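Local coordinates for lipoprotein (Leptospira interrogans serogroup Icterohaemorrhagiae serovar copenhageni, PDB 6OE6) that is of unknown function but is probably a membrane-attached lipoprotein of this pathogenic spirochaete, at residues A[42-54]-A[122-135]. Residues are numbered along the deposited sequence; the frame is centred on the assembly and turned at random. Where two conformers were deposited one is given.
Sequences TRKNLIFPDDKTI and DEVEFLVRSTRTPY
F48 and F126 wedge together on the buried side of the sheet: the CD2–CE2 side of the F48 ring fills the angle between the CB of F126 and its ring, with F48 CD2 3.7 Å from F126 CD1. The planes stand 47° apart, an oblique meeting. F126 carries its CG between its own N and carbonyl carbon (chi1 62°), and its ring rises beside F48 to meet the CD1 tip of I54. That same methyl also lies 3.9 Å from V128 CG2, so I54 drops into the notch between F126 and V128. Further back, L46 lays its CB against F126 CB and pushes CD1 up to V124 CG2, crossing that valine at about a right angle. Strand 47-49 pairs in parallel with the end of strand 119-129, as the outermost strand of a mixed five-stranded sheet; the packed face looks onto W18 and F16 of the second, antiparallel sheet, consistent with a two-sheet beta sandwich. The backbone zips up through L127 N to L46 O, F48 N to L127 O and R129 N to F48 O (2.9 Å). On the other face, I47 sends its CD1 methyl to 3.4 Å from Y135 CD1, though the Y135 position is poorly ordered, while its CG2 branch runs alongside R129 CD. R129 NH1 and NH2 both reach T133 O in the poorly ordered tail, and NH2 also forms a salt bridge with E147. Toward R43, waters take over the spanning: one links L46 N to E125 O, another R43 NH1 to E123 O. At the far end the R43 guanidinium meets the D122 carboxylate end-on, NH1 to OD1 and NH2 to OD2 (3.0 Å), planes 17° apart; NH2 also donates to G14 O, and Y58 OH hydrogen-bonds D122 OD2.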
loop_
_atom_site.group_PDB
_atom_site.type_symbol
_atom_site.label_atom_id
_atom_site.label_comp_id
_atom_site.label_asym_id
_atom_site.label_seq_id
_atom_site.Cartn_x
_atom_site.Cartn_y
_atom_site.Cartn_z
ATOM N N THR A 42 -0.888 3.503 -9.867
ATOM C CA THR A 42 -0.219 4.757 -9.533
ATOM C C THR A 42 0.492 4.605 -8.198
ATOM O O THR A 42 0.122 3.775 -7.362
ATOM C CB THR A 42 -1.190 5.936 -9.472
ATOM O OG1 THR A 42 -0.475 7.103 -9.057
ATOM C CG2 THR A 42 -2.313 5.658 -8.482
ATOM N N ARG A 43 1.520 5.432 -8.004
ATOM C CA ARG A 43 2.260 5.441 -6.750
ATOM C C ARG A 43 2.413 6.853 -6.205
ATOM O O ARG A 43 3.277 7.088 -5.358
ATOM C CB ARG A 43 3.634 4.777 -6.923
ATOM C CG ARG A 43 4.505 5.443 -7.979
ATOM C CD ARG A 43 5.946 4.934 -7.978
ATOM N NE ARG A 43 6.068 3.563 -8.475
ATOM C CZ ARG A 43 6.715 2.585 -7.848
ATOM N NH1 ARG A 43 7.316 2.814 -6.685
ATOM N NH2 ARG A 43 6.773 1.373 -8.391
ATOM N N LYS A 44 1.618 7.808 -6.695
ATOM C CA LYS A 44 1.763 9.210 -6.323
ATOM C C LYS A 44 0.499 9.729 -5.648
ATOM O O LYS A 44 -0.622 9.409 -6.068
ATOM C CB LYS A 44 2.094 10.088 -7.555
ATOM N N ASN A 45 0.697 10.541 -4.601
ATOM C CA ASN A 45 -0.380 11.273 -3.936
ATOM C C ASN A 45 -1.504 10.338 -3.489
ATOM O O ASN A 45 -2.686 10.621 -3.677
ATOM C CB ASN A 45 -0.934 12.387 -4.836
ATOM C CG ASN A 45 0.141 13.370 -5.295
ATOM O OD1 ASN A 45 0.301 13.616 -6.494
ATOM N ND2 ASN A 45 0.875 13.937 -4.345
ATOM N N LEU A 46 -1.139 9.208 -2.894
ATOM C CA LEU A 46 -2.146 8.237 -2.495
ATOM C C LEU A 46 -2.759 8.646 -1.157
ATOM O O LEU A 46 -2.050 8.745 -0.135
ATOM C CB LEU A 46 -1.533 6.846 -2.427
ATOM C CG LEU A 46 -0.949 6.282 -3.722
ATOM C CD1 LEU A 46 -0.252 4.961 -3.405
ATOM C CD2 LEU A 46 -2.063 6.056 -4.748
ATOM N N ILE A 47 -4.067 8.912 -1.180
ATOM C CA ILE A 47 -4.825 9.374 -0.021
ATOM C C ILE A 47 -6.093 8.534 0.059
ATOM O O ILE A 47 -6.987 8.670 -0.783
ATOM C CB ILE A 47 -5.175 10.866 -0.116
ATOM C CG1 ILE A 47 -3.901 11.711 -0.220
ATOM C CG2 ILE A 47 -6.021 11.292 1.070
ATOM C CD1 ILE A 47 -4.203 13.161 -0.458
ATOM N N PHE A 48 -6.169 7.670 1.058
ATOM C CA PHE A 48 -7.252 6.704 1.206
ATOM C C PHE A 48 -8.079 7.010 2.456
ATOM O O PHE A 48 -7.560 7.525 3.460
ATOM C CB PHE A 48 -6.690 5.274 1.298
ATOM C CG PHE A 48 -5.854 4.855 0.100
ATOM C CD1 PHE A 48 -6.255 5.157 -1.194
ATOM C CD2 PHE A 48 -4.673 4.134 0.273
ATOM C CE1 PHE A 48 -5.495 4.770 -2.295
ATOM C CE2 PHE A 48 -3.914 3.746 -0.820
ATOM C CZ PHE A 48 -4.322 4.065 -2.105
ATOM N N PRO A 49 -9.373 6.721 2.432
ATOM C CA PRO A 49 -10.207 6.927 3.616
ATOM C C PRO A 49 -10.019 5.780 4.598
ATOM O O PRO A 49 -9.468 4.740 4.261
ATOM C CB PRO A 49 -11.625 6.923 3.033
ATOM C CG PRO A 49 -11.510 5.916 1.912
ATOM C CD PRO A 49 -10.130 6.135 1.313
ATOM N N ASP A 50 -10.523 5.980 5.818
ATOM C CA ASP A 50 -10.392 4.977 6.874
ATOM C C ASP A 50 -11.581 4.025 6.938
ATOM O O ASP A 50 -11.670 3.215 7.871
ATOM C CB ASP A 50 -10.195 5.657 8.235
ATOM C CG ASP A 50 -11.474 6.299 8.786
ATOM O OD1 ASP A 50 -12.446 6.555 8.039
ATOM O OD2 ASP A 50 -11.501 6.552 10.005
ATOM N N ASP A 51 -12.508 4.107 5.984
ATOM C CA ASP A 51 -13.710 3.291 6.062
ATOM C C ASP A 51 -13.881 2.369 4.859
ATOM O O ASP A 51 -14.985 1.843 4.638
ATOM C CB ASP A 51 -14.941 4.182 6.254
ATOM C CG ASP A 51 -15.197 5.110 5.083
ATOM O OD1 ASP A 51 -14.385 5.172 4.145
ATOM O OD2 ASP A 51 -16.256 5.783 5.099
ATOM N N LYS A 52 -12.820 2.184 4.079
ATOM C CA LYS A 52 -12.802 1.244 2.970
ATOM C C LYS A 52 -11.572 0.360 3.089
ATOM O O LYS A 52 -10.515 0.795 3.556
ATOM C CB LYS A 52 -12.771 1.953 1.606
ATOM C CG LYS A 52 -13.960 2.874 1.341
ATOM C CD LYS A 52 -15.254 2.106 1.177
ATOM C CE LYS A 52 -16.397 3.043 0.796
ATOM N NZ LYS A 52 -17.707 2.341 0.659
ATOM N N THR A 53 -11.717 -0.888 2.665
ATOM C CA THR A 53 -10.569 -1.788 2.687
ATOM C C THR A 53 -9.660 -1.439 1.514
ATOM O O THR A 53 -10.123 -1.293 0.380
ATOM C CB THR A 53 -11.047 -3.245 2.666
ATOM O OG1 THR A 53 -11.691 -3.534 3.918
ATOM C CG2 THR A 53 -9.876 -4.220 2.501
ATOM N N ILE A 54 -8.375 -1.233 1.801
ATOM C CA ILE A 54 -7.401 -0.776 0.810
ATOM C C ILE A 54 -6.780 -2.018 0.191
ATOM O O ILE A 54 -6.044 -2.735 0.869
ATOM C CB ILE A 54 -6.326 0.102 1.449
ATOM C CG1 ILE A 54 -6.953 1.364 2.110
ATOM C CG2 ILE A 54 -5.208 0.446 0.395
ATOM C CD1 ILE A 54 -6.047 2.065 3.168
ATOM N N ASP A 122 11.130 -2.469 -3.886
ATOM C CA ASP A 122 10.237 -1.370 -4.210
ATOM C C ASP A 122 9.505 -0.971 -2.938
ATOM O O ASP A 122 9.455 -1.729 -1.965
ATOM C CB ASP A 122 9.241 -1.760 -5.300
ATOM C CG ASP A 122 8.892 -0.612 -6.215
ATOM O OD1 ASP A 122 9.044 0.562 -5.820
ATOM O OD2 ASP A 122 8.467 -0.899 -7.350
ATOM N N GLU A 123 8.969 0.243 -2.948
ATOM C CA GLU A 123 8.234 0.743 -1.796
ATOM C C GLU A 123 7.365 1.906 -2.247
ATOM O O GLU A 123 7.617 2.528 -3.278
ATOM C CB GLU A 123 9.182 1.169 -0.664
ATOM C CG GLU A 123 9.973 2.422 -0.956
ATOM C CD GLU A 123 11.080 2.644 0.058
ATOM O OE1 GLU A 123 11.943 1.750 0.197
ATOM O OE2 GLU A 123 11.080 3.699 0.718
ATOM N N VAL A 124 6.340 2.192 -1.453
ATOM C CA VAL A 124 5.341 3.199 -1.794
ATOM C C VAL A 124 4.727 3.720 -0.499
ATOM O O VAL A 124 4.526 2.963 0.459
ATOM C CB VAL A 124 4.263 2.615 -2.739
ATOM C CG1 VAL A 124 3.510 1.479 -2.056
ATOM C CG2 VAL A 124 3.300 3.720 -3.226
ATOM N N GLU A 125 4.459 5.022 -0.459
ATOM C CA GLU A 125 3.779 5.654 0.667
ATOM C C GLU A 125 2.311 5.941 0.350
ATOM O O GLU A 125 1.954 6.260 -0.789
ATOM C CB GLU A 125 4.471 6.966 1.040
ATOM C CG GLU A 125 5.890 6.791 1.539
ATOM C CD GLU A 125 6.570 8.125 1.795
ATOM O OE1 GLU A 125 6.896 8.836 0.815
ATOM O OE2 GLU A 125 6.760 8.459 2.976
ATOM N N PHE A 126 1.468 5.883 1.383
ATOM C CA PHE A 126 0.091 6.357 1.262
ATOM C C PHE A 126 -0.398 6.916 2.599
ATOM O O PHE A 126 0.140 6.603 3.658
ATOM C CB PHE A 126 -0.851 5.250 0.736
ATOM C CG PHE A 126 -0.966 4.027 1.621
ATOM C CD1 PHE A 126 -1.873 4.013 2.673
ATOM C CD2 PHE A 126 -0.208 2.863 1.377
ATOM C CE1 PHE A 126 -2.010 2.864 3.490
ATOM C CE2 PHE A 126 -0.367 1.708 2.164
ATOM C CZ PHE A 126 -1.255 1.719 3.231
ATOM N N LEU A 127 -1.397 7.804 2.533
ATOM C CA LEU A 127 -2.044 8.365 3.716
ATOM C C LEU A 127 -3.402 7.699 3.914
ATOM O O LEU A 127 -4.076 7.378 2.929
ATOM C CB LEU A 127 -2.273 9.871 3.561
ATOM C CG LEU A 127 -1.049 10.754 3.440
ATOM C CD1 LEU A 127 -1.505 12.211 3.329
ATOM C CD2 LEU A 127 -0.168 10.553 4.642
ATOM N N VAL A 128 -3.794 7.503 5.182
ATOM C CA VAL A 128 -5.162 7.125 5.573
ATOM C C VAL A 128 -5.748 8.289 6.358
ATOM O O VAL A 128 -5.140 8.758 7.328
ATOM C CB VAL A 128 -5.189 5.845 6.423
ATOM C CG1 VAL A 128 -6.631 5.515 6.849
ATOM C CG2 VAL A 128 -4.585 4.689 5.635
ATOM N N ARG A 129 -6.926 8.770 5.949
ATOM C CA ARG A 129 -7.520 9.917 6.616
ATOM C C ARG A 129 -8.913 9.607 7.148
ATOM O O ARG A 129 -9.638 8.782 6.588
ATOM C CB ARG A 129 -7.600 11.112 5.675
ATOM C CG ARG A 129 -6.231 11.610 5.290
ATOM C CD ARG A 129 -6.327 12.899 4.533
ATOM N NE ARG A 129 -6.851 13.999 5.342
ATOM C CZ ARG A 129 -8.061 14.533 5.191
ATOM N NH1 ARG A 129 -8.889 14.068 4.263
ATOM N NH2 ARG A 129 -8.439 15.542 5.963
ATOM N N SER A 130 -9.268 10.274 8.243
ATOM C CA SER A 130 -10.631 10.215 8.748
ATOM C C SER A 130 -11.585 10.815 7.727
ATOM O O SER A 130 -11.339 11.901 7.194
ATOM C CB SER A 130 -10.751 10.968 10.072
ATOM O OG SER A 130 -10.344 10.163 11.163
ATOM N N THR A 131 -12.678 10.104 7.459
ATOM C CA THR A 131 -13.688 10.569 6.518
ATOM C C THR A 131 -14.403 11.807 7.052
ATOM O O THR A 131 -15.583 11.742 7.416
ATOM C CB THR A 131 -14.686 9.444 6.216
ATOM O OG1 THR A 131 -14.954 8.695 7.409
ATOM C CG2 THR A 131 -14.117 8.503 5.169
ATOM N N ARG A 132 -13.689 12.938 7.095
ATOM C CA ARG A 132 -14.220 14.202 7.598
ATOM C C ARG A 132 -13.269 15.355 7.279
ATOM O O ARG A 132 -12.281 15.556 7.995
ATOM C CB ARG A 132 -14.465 14.120 9.109
ATOM N N THR A 133 -13.572 16.107 6.194
ATOM C CA THR A 133 -12.888 17.278 5.624
ATOM C C THR A 133 -11.800 16.857 4.637
ATOM O O THR A 133 -10.915 16.062 4.983
ATOM C CB THR A 133 -12.283 18.186 6.703
ATOM O OG1 THR A 133 -13.312 18.620 7.600
ATOM C CG2 THR A 133 -11.617 19.411 6.068
ATOM N N PRO A 134 -11.823 17.378 3.408
ATOM C CA PRO A 134 -10.885 16.900 2.384
ATOM C C PRO A 134 -9.455 17.379 2.604
ATOM O O PRO A 134 -9.199 18.418 3.222
ATOM C CB PRO A 134 -11.463 17.468 1.082
ATOM C CG PRO A 134 -12.276 18.648 1.504
ATOM C CD PRO A 134 -12.834 18.297 2.854
ATOM N N TYR A 135 -8.519 16.591 2.071
ATOM C CA TYR A 135 -7.089 16.873 2.137
ATOM C C TYR A 135 -6.686 17.671 0.900
ATOM O O TYR A 135 -6.780 17.169 -0.226
ATOM C CB TYR A 135 -6.299 15.562 2.227
ATOM C CG TYR A 135 -4.813 15.697 2.534
ATOM C CD1 TYR A 135 -3.892 15.956 1.523
ATOM C CD2 TYR A 135 -4.333 15.540 3.831
ATOM C CE1 TYR A 135 -2.537 16.068 1.796
ATOM C CE2 TYR A 135 -2.982 15.650 4.115
ATOM C CZ TYR A 135 -2.088 15.915 3.093
ATOM O OH TYR A 135 -0.744 16.030 3.366
HETATM O O HOH W 1 5.381 6.631 -2.766
HETATM O O HOH W 2 7.001 4.835 -4.614
HETATM O O HOH W 3 1.812 8.385 -2.386
#